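Local structure of putative ABC transporter amino acid-binding protein (Sinorhizobium meliloti, 2Q88) at residues Ala88-Ser93 with Gly204-Lys209; Ala102-Lys107 with Lys160-Gly165; Ala125-Pro130 with Ile167-Leu172. The protein binds the compatible solute ectoine, probably as the substrate-binding component of an ABC transporter that takes it up for osmoprotection. One frame throughout, in Å; residues are numbered along the deposited sequence.

Contact 1: Ala88-Ser93 with Gly204-Lys209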
loop_
_atom_site.group_PDB
_atom_site.type_symbol
_atom_site.label_atom_id
_atom_site.label_comp_id
_atom_site.label_asym_id
_atom_site.label_seq_id
_atom_site.Cartn_x
_atom_site.Cartn_y
_atom_site.Cartn_z
ATOM N N ALA A 88 12.685 0.265 10.120
ATOM C CA ALA A 88 14.122 0.445 10.329
ATOM C C ALA A 88 14.814 1.190 9.183
ATOM O O ALA A 88 15.898 1.733 9.372
ATOM C CB ALA A 88 14.784 -0.902 10.553
ATOM N N ALA A 89 14.185 1.207 8.005
ATOM C CA ALA A 89 14.793 1.741 6.776
ATOM C C ALA A 89 14.318 3.148 6.427
ATOM O O ALA A 89 15.006 3.875 5.713
ATOM C CB ALA A 89 14.522 0.802 5.601
ATOM N N VAL A 90 13.133 3.513 6.917
ATOM C CA VAL A 90 12.501 4.800 6.601
ATOM C C VAL A 90 11.936 5.481 7.848
ATOM O O VAL A 90 11.766 4.843 8.887
ATOM C CB VAL A 90 11.345 4.624 5.577
ATOM C CG1 VAL A 90 11.865 4.054 4.280
ATOM C CG2 VAL A 90 10.253 3.726 6.141
ATOM N N ALA A 91 11.644 6.775 7.735
ATOM C CA ALA A 91 10.946 7.517 8.780
ATOM C C ALA A 91 9.471 7.648 8.385
ATOM O O ALA A 91 9.128 8.436 7.513
ATOM C CB ALA A 91 11.573 8.889 8.956
ATOM N N TYR A 92 8.624 6.856 9.036
ATOM C CA TYR A 92 7.191 6.815 8.778
ATOM C C TYR A 92 6.447 7.903 9.527
ATOM O O TYR A 92 6.814 8.268 10.648
ATOM C CB TYR A 92 6.618 5.474 9.239
ATOM C CG TYR A 92 6.561 4.379 8.190
ATOM C CD1 TYR A 92 5.703 4.474 7.097
ATOM C CD2 TYR A 92 7.316 3.221 8.337
ATOM C CE1 TYR A 92 5.630 3.449 6.144
ATOM C CE2 TYR A 92 7.259 2.191 7.396
ATOM C CZ TYR A 92 6.426 2.318 6.307
ATOM O OH TYR A 92 6.367 1.300 5.387
ATOM N N SER A 93 5.384 8.404 8.908
ATOM C CA SER A 93 4.402 9.201 9.608
ATOM C C SER A 93 3.582 8.290 10.511
ATOM O O SER A 93 3.790 7.087 10.539
ATOM C CB SER A 93 3.447 9.842 8.601
ATOM O OG SER A 93 2.588 8.851 8.059
ATOM N N GLY A 204 1.681 4.459 6.318
ATOM C CA GLY A 204 1.832 5.881 6.589
ATOM C C GLY A 204 2.667 6.372 5.429
ATOM O O GLY A 204 3.150 5.559 4.638
ATOM N N ALA A 205 2.854 7.683 5.317
ATOM C CA ALA A 205 3.830 8.193 4.368
ATOM C C ALA A 205 5.237 7.863 4.895
ATOM O O ALA A 205 5.484 7.977 6.089
ATOM C CB ALA A 205 3.658 9.694 4.180
ATOM N N ALA A 206 6.140 7.436 4.014
ATOM C CA ALA A 206 7.517 7.140 4.426
ATOM C C ALA A 206 8.484 8.190 3.889
ATOM O O ALA A 206 8.438 8.523 2.705
ATOM C CB ALA A 206 7.935 5.776 3.951
ATOM N N PHE A 207 9.371 8.669 4.761
ATOM C CA PHE A 207 10.372 9.664 4.399
ATOM C C PHE A 207 11.758 9.102 4.639
ATOM O O PHE A 207 11.921 8.154 5.399
ATOM C CB PHE A 207 10.179 10.937 5.228
ATOM C CG PHE A 207 8.803 11.520 5.115
ATOM C CD1 PHE A 207 7.782 11.103 5.971
ATOM C CD2 PHE A 207 8.520 12.479 4.151
ATOM C CE1 PHE A 207 6.493 11.636 5.861
ATOM C CE2 PHE A 207 7.239 13.015 4.041
ATOM C CZ PHE A 207 6.226 12.586 4.896
ATOM N N ARG A 208 12.745 9.684 3.970
ATOM C CA ARG A 208 14.141 9.333 4.186
ATOM C C ARG A 208 14.475 9.587 5.661
ATOM O O ARG A 208 14.045 10.598 6.229
ATOM C CB ARG A 208 15.014 10.200 3.279
ATOM C CG ARG A 208 16.053 9.462 2.469
ATOM C CD ARG A 208 17.052 10.393 1.756
ATOM N NE ARG A 208 17.833 11.176 2.715
ATOM C CZ ARG A 208 17.823 12.505 2.823
ATOM N NH1 ARG A 208 17.086 13.257 2.008
ATOM N NH2 ARG A 208 18.573 13.089 3.747
ATOM N N LYS A 209 15.216 8.670 6.284
ATOM C CA LYS A 209 15.594 8.784 7.709
ATOM C C LYS A 209 16.161 10.152 8.103
ATOM O O LYS A 209 15.862 10.678 9.191
ATOM C CB LYS A 209 16.597 7.686 8.084
ATOM C CG LYS A 209 15.972 6.324 8.339
ATOM C CD LYS A 209 15.226 6.295 9.660
ATOM C CE LYS A 209 14.929 4.867 10.082
ATOM N NZ LYS A 209 13.843 4.828 11.103
HETATM O O HOH W 1 15.670 6.202 4.723
#

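Contact 2: Ala102-Lys107 with Lys160-Gly165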
loop_
_atom_site.group_PDB
_atom_site.type_symbol
_atom_site.label_atom_id
_atom_site.label_comp_id
_atom_site.label_asym_id
_atom_site.label_seq_id
_atom_site.Cartn_x
_atom_site.Cartn_y
_atom_site.Cartn_z
ATOM N N ALA A 102 -6.547 -9.967 1.123
ATOM C CA ALA A 102 -7.562 -10.778 0.454
ATOM C C ALA A 102 -6.955 -11.688 -0.619
ATOM O O ALA A 102 -5.805 -11.510 -1.009
ATOM C CB ALA A 102 -8.654 -9.891 -0.144
ATOM N N PHE A 103 -7.741 -12.673 -1.066
ATOM C CA PHE A 103 -7.418 -13.519 -2.215
ATOM C C PHE A 103 -8.474 -13.345 -3.292
ATOM O O PHE A 103 -9.673 -13.293 -2.982
ATOM C CB PHE A 103 -7.491 -15.000 -1.847
ATOM C CG PHE A 103 -6.370 -15.501 -0.986
ATOM C CD1 PHE A 103 -5.177 -14.814 -0.856
ATOM C CD2 PHE A 103 -6.503 -16.739 -0.355
ATOM C CE1 PHE A 103 -4.128 -15.341 -0.054
ATOM C CE2 PHE A 103 -5.483 -17.259 0.422
ATOM C CZ PHE A 103 -4.297 -16.553 0.579
ATOM N N ALA A 104 -8.023 -13.299 -4.543
ATOM C CA ALA A 104 -8.876 -13.498 -5.708
ATOM C C ALA A 104 -8.610 -14.929 -6.173
ATOM O O ALA A 104 -7.461 -15.320 -6.373
ATOM C CB ALA A 104 -8.524 -12.500 -6.799
ATOM N N LEU A 105 -9.690 -15.684 -6.347
ATOM C CA LEU A 105 -9.660 -17.136 -6.499
ATOM C C LEU A 105 -10.588 -17.555 -7.640
ATOM O O LEU A 105 -11.453 -16.784 -8.060
ATOM C CB LEU A 105 -10.179 -17.757 -5.187
ATOM C CG LEU A 105 -9.352 -18.505 -4.126
ATOM C CD1 LEU A 105 -7.859 -18.486 -4.333
ATOM C CD2 LEU A 105 -9.704 -18.034 -2.731
ATOM N N LYS A 106 -10.420 -18.783 -8.126
ATOM C CA LYS A 106 -11.381 -19.356 -9.060
ATOM C C LYS A 106 -12.712 -19.627 -8.359
ATOM O O LYS A 106 -12.731 -20.022 -7.191
ATOM C CB LYS A 106 -10.817 -20.630 -9.694
ATOM C CG LYS A 106 -9.801 -20.356 -10.795
ATOM C CD LYS A 106 -10.475 -19.731 -12.005
ATOM C CE LYS A 106 -9.551 -19.680 -13.204
ATOM N NZ LYS A 106 -10.327 -19.432 -14.443
ATOM N N LYS A 107 -13.817 -19.394 -9.069
ATOM C CA LYS A 107 -15.160 -19.550 -8.501
ATOM C C LYS A 107 -15.300 -20.941 -7.896
ATOM O O LYS A 107 -14.927 -21.926 -8.524
ATOM C CB LYS A 107 -16.231 -19.335 -9.576
ATOM C CG LYS A 107 -17.660 -19.268 -9.038
ATOM C CD LYS A 107 -18.672 -19.670 -10.110
ATOM C CE LYS A 107 -20.063 -19.833 -9.523
ATOM N NZ LYS A 107 -20.785 -20.999 -10.122
ATOM N N LYS A 160 -5.776 -11.304 -15.072
ATOM C CA LYS A 160 -5.555 -12.019 -16.331
ATOM C C LYS A 160 -4.797 -13.335 -16.123
ATOM O O LYS A 160 -5.132 -14.355 -16.727
ATOM C CB LYS A 160 -4.860 -11.093 -17.353
ATOM C CG LYS A 160 -4.804 -11.618 -18.790
ATOM C CD LYS A 160 -6.188 -11.864 -19.386
ATOM C CE LYS A 160 -6.069 -12.403 -20.808
ATOM N NZ LYS A 160 -7.186 -13.334 -21.125
ATOM N N MET A 161 -3.798 -13.326 -15.240
ATOM C CA MET A 161 -3.058 -14.550 -14.904
ATOM C C MET A 161 -3.918 -15.601 -14.214
ATOM O O MET A 161 -3.760 -16.792 -14.454
ATOM C CB MET A 161 -1.880 -14.228 -14.001
ATOM C CG MET A 161 -0.583 -14.107 -14.721
ATOM S SD MET A 161 0.708 -13.755 -13.528
ATOM C CE MET A 161 1.206 -12.119 -14.077
ATOM N N LEU A 162 -4.803 -15.136 -13.337
ATOM C CA LEU A 162 -5.762 -15.979 -12.631
ATOM C C LEU A 162 -6.745 -16.590 -13.627
ATOM O O LEU A 162 -6.962 -17.796 -13.632
ATOM C CB LEU A 162 -6.526 -15.121 -11.620
ATOM C CG LEU A 162 -6.954 -15.607 -10.240
ATOM C CD1 LEU A 162 -8.293 -14.979 -9.920
ATOM C CD2 LEU A 162 -7.017 -17.135 -10.115
ATOM N N GLN A 163 -7.335 -15.743 -14.462
ATOM C CA GLN A 163 -8.235 -16.174 -15.536
ATOM C C GLN A 163 -7.583 -17.181 -16.499
ATOM O O GLN A 163 -8.211 -18.164 -16.886
ATOM C CB GLN A 163 -8.742 -14.957 -16.324
ATOM C CG GLN A 163 -9.675 -14.024 -15.538
ATOM C CD GLN A 163 -9.892 -12.666 -16.213
ATOM O OE1 GLN A 163 -9.200 -12.313 -17.170
ATOM N NE2 GLN A 163 -10.859 -11.904 -15.707
ATOM N N ASP A 164 -6.333 -16.924 -16.879
ATOM C CA ASP A 164 -5.577 -17.786 -17.795
ATOM C C ASP A 164 -5.109 -19.097 -17.191
ATOM O O ASP A 164 -4.739 -20.012 -17.926
ATOM C CB ASP A 164 -4.348 -17.053 -18.335
ATOM C CG ASP A 164 -4.696 -16.064 -19.418
ATOM O OD1 ASP A 164 -5.897 -15.940 -19.749
ATOM O OD2 ASP A 164 -3.837 -15.360 -19.995
ATOM N N GLY A 165 -5.088 -19.175 -15.862
ATOM C CA GLY A 165 -4.568 -20.348 -15.164
ATOM C C GLY A 165 -3.075 -20.368 -14.896
ATOM O O GLY A 165 -2.517 -21.425 -14.616
#

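Contact 3: Ala125-Pro130 with Ile167-Leu172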
loop_
_atom_site.group_PDB
_atom_site.type_symbol
_atom_site.label_atom_id
_atom_site.label_comp_id
_atom_site.label_asym_id
_atom_site.label_seq_id
_atom_site.Cartn_x
_atom_site.Cartn_y
_atom_site.Cartn_z
ATOM N N ALA A 125 -0.175 -25.306 -6.046
ATOM C CA ALA A 125 -0.730 -23.957 -5.910
ATOM C C ALA A 125 0.304 -22.867 -6.135
ATOM O O ALA A 125 1.350 -22.835 -5.484
ATOM C CB ALA A 125 -1.388 -23.779 -4.544
ATOM N N LYS A 126 0.007 -21.977 -7.063
ATOM C CA LYS A 126 0.855 -20.817 -7.269
ATOM C C LYS A 126 0.077 -19.575 -6.880
ATOM O O LYS A 126 -1.087 -19.415 -7.266
ATOM C CB LYS A 126 1.331 -20.740 -8.717
ATOM C CG LYS A 126 2.337 -21.816 -9.090
ATOM C CD LYS A 126 2.905 -21.593 -10.477
ATOM C CE LYS A 126 3.777 -22.778 -10.890
ATOM N NZ LYS A 126 4.081 -22.761 -12.342
ATOM N N ILE A 127 0.723 -18.691 -6.129
ATOM C CA ILE A 127 0.112 -17.412 -5.770
ATOM C C ILE A 127 0.789 -16.238 -6.470
ATOM O O ILE A 127 2.018 -16.147 -6.488
ATOM C CB ILE A 127 0.115 -17.212 -4.237
ATOM C CG1 ILE A 127 -0.364 -15.793 -3.876
ATOM C CG2 ILE A 127 1.510 -17.486 -3.632
ATOM C CD1 ILE A 127 -0.919 -15.665 -2.474
ATOM N N GLY A 128 -0.016 -15.343 -7.036
ATOM C CA GLY A 128 0.506 -14.117 -7.628
ATOM C C GLY A 128 0.428 -13.000 -6.617
ATOM O O GLY A 128 -0.522 -12.919 -5.841
ATOM N N ALA A 129 1.428 -12.124 -6.618
ATOM C CA ALA A 129 1.482 -11.033 -5.646
ATOM C C ALA A 129 2.473 -9.982 -6.118
ATOM O O ALA A 129 3.421 -10.309 -6.832
ATOM C CB ALA A 129 1.903 -11.566 -4.283
ATOM N N PRO A 130 2.280 -8.731 -5.715
ATOM C CA PRO A 130 3.238 -7.682 -6.079
ATOM C C PRO A 130 4.622 -7.955 -5.490
ATOM O O PRO A 130 4.738 -8.373 -4.339
ATOM C CB PRO A 130 2.614 -6.404 -5.510
ATOM C CG PRO A 130 1.619 -6.848 -4.509
ATOM C CD PRO A 130 1.136 -8.206 -4.945
ATOM N N ILE A 167 -1.756 -18.597 -12.421
ATOM C CA ILE A 167 -1.751 -18.643 -10.961
ATOM C C ILE A 167 -3.092 -19.198 -10.450
ATOM O O ILE A 167 -4.089 -19.203 -11.176
ATOM C CB ILE A 167 -1.447 -17.246 -10.344
ATOM C CG1 ILE A 167 -2.463 -16.197 -10.819
ATOM C CG2 ILE A 167 -0.006 -16.803 -10.661
ATOM C CD1 ILE A 167 -2.253 -14.815 -10.214
ATOM N N ASP A 168 -3.105 -19.665 -9.213
ATOM C CA ASP A 168 -4.336 -20.167 -8.585
ATOM C C ASP A 168 -5.000 -19.154 -7.652
ATOM O O ASP A 168 -6.183 -19.272 -7.317
ATOM C CB ASP A 168 -4.044 -21.451 -7.829
ATOM C CG ASP A 168 -3.521 -22.539 -8.731
ATOM O OD1 ASP A 168 -4.315 -23.060 -9.550
ATOM O OD2 ASP A 168 -2.333 -22.931 -8.707
ATOM N N VAL A 169 -4.224 -18.172 -7.226
ATOM C CA VAL A 169 -4.705 -17.149 -6.314
ATOM C C VAL A 169 -3.921 -15.872 -6.585
ATOM O O VAL A 169 -2.730 -15.927 -6.864
ATOM C CB VAL A 169 -4.563 -17.593 -4.821
ATOM C CG1 VAL A 169 -3.196 -18.180 -4.533
ATOM C CG2 VAL A 169 -4.821 -16.442 -3.865
ATOM N N TYR A 170 -4.593 -14.736 -6.505
ATOM C CA TYR A 170 -3.909 -13.448 -6.562
ATOM C C TYR A 170 -4.237 -12.694 -5.279
ATOM O O TYR A 170 -5.400 -12.588 -4.894
ATOM C CB TYR A 170 -4.356 -12.676 -7.798
ATOM C CG TYR A 170 -3.784 -11.270 -7.951
ATOM C CD1 TYR A 170 -2.420 -11.030 -7.851
ATOM C CD2 TYR A 170 -4.621 -10.191 -8.232
ATOM C CE1 TYR A 170 -1.899 -9.734 -8.011
ATOM C CE2 TYR A 170 -4.123 -8.915 -8.382
ATOM C CZ TYR A 170 -2.768 -8.687 -8.274
ATOM O OH TYR A 170 -2.284 -7.408 -8.448
ATOM N N SER A 171 -3.214 -12.189 -4.612
ATOM C CA SER A 171 -3.406 -11.580 -3.306
ATOM C C SER A 171 -3.034 -10.097 -3.304
ATOM O O SER A 171 -1.949 -9.734 -3.742
ATOM C CB SER A 171 -2.597 -12.329 -2.253
ATOM O OG SER A 171 -2.898 -11.847 -0.957
ATOM N N LEU A 172 -3.975 -9.279 -2.822
ATOM C CA LEU A 172 -3.818 -7.837 -2.581
ATOM C C LEU A 172 -4.640 -7.510 -1.336
ATOM O O LEU A 172 -5.375 -8.380 -0.847
ATOM C CB LEU A 172 -4.376 -7.028 -3.760
ATOM C CG LEU A 172 -3.586 -6.943 -5.071
ATOM C CD1 LEU A 172 -4.280 -6.014 -6.024
ATOM C CD2 LEU A 172 -2.162 -6.495 -4.834
#

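Contact 1: Ala88-Ser93 with Gly204-Lys209
V90, Y92 and A206 show how a two-stranded antiparallel ladder of only two bridges can carry a different layer of side chains on each face. On the face of the non-hydrogen-bonded pair Y92-A206, V90 CG2 lies over the Y92 ring, 3.5 Å above its plane and offset toward the rim, and meets A206 CB at 3.8 Å. V90 gets there because chi1 of -61° places CG2 between the backbone N and the carbonyl carbon. The Y92 ring turns its edge to the G204 carbonyl, Y92 CE1 3.6 Å from G204 O, while its hydroxyl bonds to L80 O. On the other face A91 and F207 form the hydrogen-bonded pair; A91 N donates to F207 O at 2.7 Å and A91 O accepts F207 N at 2.8 Å, the same oxygen lying in the plane of the F207 ring at its edge. That ring meets F218 of helix 212-228 edge-to-face. K209 bends at chi2 (-73°) and folds back, so that NZ approaches V90 O at 3.0 Å from above the carbonyl plane. NZ has a second partner in C87 O, and a water ties K209 N to A89 O. S93 N donates to A205 O, and S93 OG weakly receives A205 N. The pair probably lies near where the chain leaves one lobe and returns to it, as in the paired connecting segments of type II periplasmic binding proteins.

Contact 2: Ala102-Lys107 with Lys160-Gly165
Strand 102-106, which carries A104, and helix 160-164, which carries L162, run in nearly the same direction, their axes 23° apart and 8.9 Å at closest approach. Helix-on-sheet packing of this kind is a hallmark of alpha/beta lobes: helix 155-164 is the connection of a beta-alpha-beta crossover from strand 149-151 to strand 169-173, and it also covers the neighbouring strand 98-106. L162 does most of the filling. It points at the strand and sets CD1 against the A104 peptide, 3.7 Å from A104 O and 4.0 Å from A104 CB, so one methyl meets both a backbone carbonyl and the small side chain beside it. V189 touches L162 as well, while I177 of helix 174-184 packs on A104. L105 points away from the helix; its side chain packs on V169 and L192. K106, partly exposed, reaches across beside L162. Its CG stays beside the backbone N, anti to the carbonyl carbon (chi1 -78°), and a bend at chi2 leads the chain to the last turn of the helix, where carbonyls gather and a positive charge would probably be welcome. There G165, with positive phi, ends the helix in a Schellman motif, its N bonding back to L162 O. L162 O also lies 3.2 Å from K106 CE, while K106 NZ makes a long, weak hydrogen bond of 3.5 Å to Q163 O.

Contact 3: Ala125-Pro130 with Ile167-Leu172
K126 and D168 open a parallel strand pair by exchanging bonds in both directions. K126 N donates to D168 OD2 at 3.0 Å, almost straight at 163°, meeting the anti lone pair of OD2, the one directed away from the other carboxylate oxygen; D168 CG stands anti to its carbonyl carbon (chi1 -60°), which turns the carboxylate back to that N-H. In return K126 O accepts D168 N at 2.8 Å and, weakly, V169 N. From here the parallel ladder takes over: G128 N gives to V169 O at 2.8 Å, and G128 O receives S171 N at 3.0 Å, both nearly along the C=O axis. Backbone atoms of I127 and A129 are used by R148, I150 and V152, in and around strand 149-151, and Y170 is bonded to A104 of strand 98-106, so each strand is held from two sides. The side chains sort by face. I127 CB lies 3.5 Å from V169 CG1, closer than usual van der Waals contact, and I127 extends CD1 to S171 CB. On the face where G128 offers no side chain, I167 CD1 settles 3.8 Å from G128 CA, and the Y170 ring brings CD1 to G128 O. S171 OG is satisfied by Y116 OH and A102 O. The ladder stops at P130, which has no N-H to give: S171 O is buried without a partner in the model, and P130 CD lies 3.6 Å from it, next to L172 CD2. Since P130 also touches the bound ectoine, the chemistry implies a strand pair held by backbone bonds through its middle that gives way, at its C-terminal end, to the apolar contacts of a proline lining the ligand pocket.

Followed from the N terminus, the chain first meets 88-93, whose partner 204-209 comes back only after 110 intervening residues; contact 1, which joins strands 91-92 and 206-207, therefore closes the widest loop, and both other contacts nest inside it. Strand 98-106 follows almost at once and begins contact 2, which sets helix 155-164 on that strand. Before the helix is reached, 125-130 has opened contact 3, and 167-172 closes it just after, joining strands 127-129 and 169-173 of the same sheet, so contacts 2 and 3 cross. They adjoin where F103 packs on V169. Contact 1 sits apart, its centre about 28 Å from that of contact 3, on the opposite side of the chain's centre.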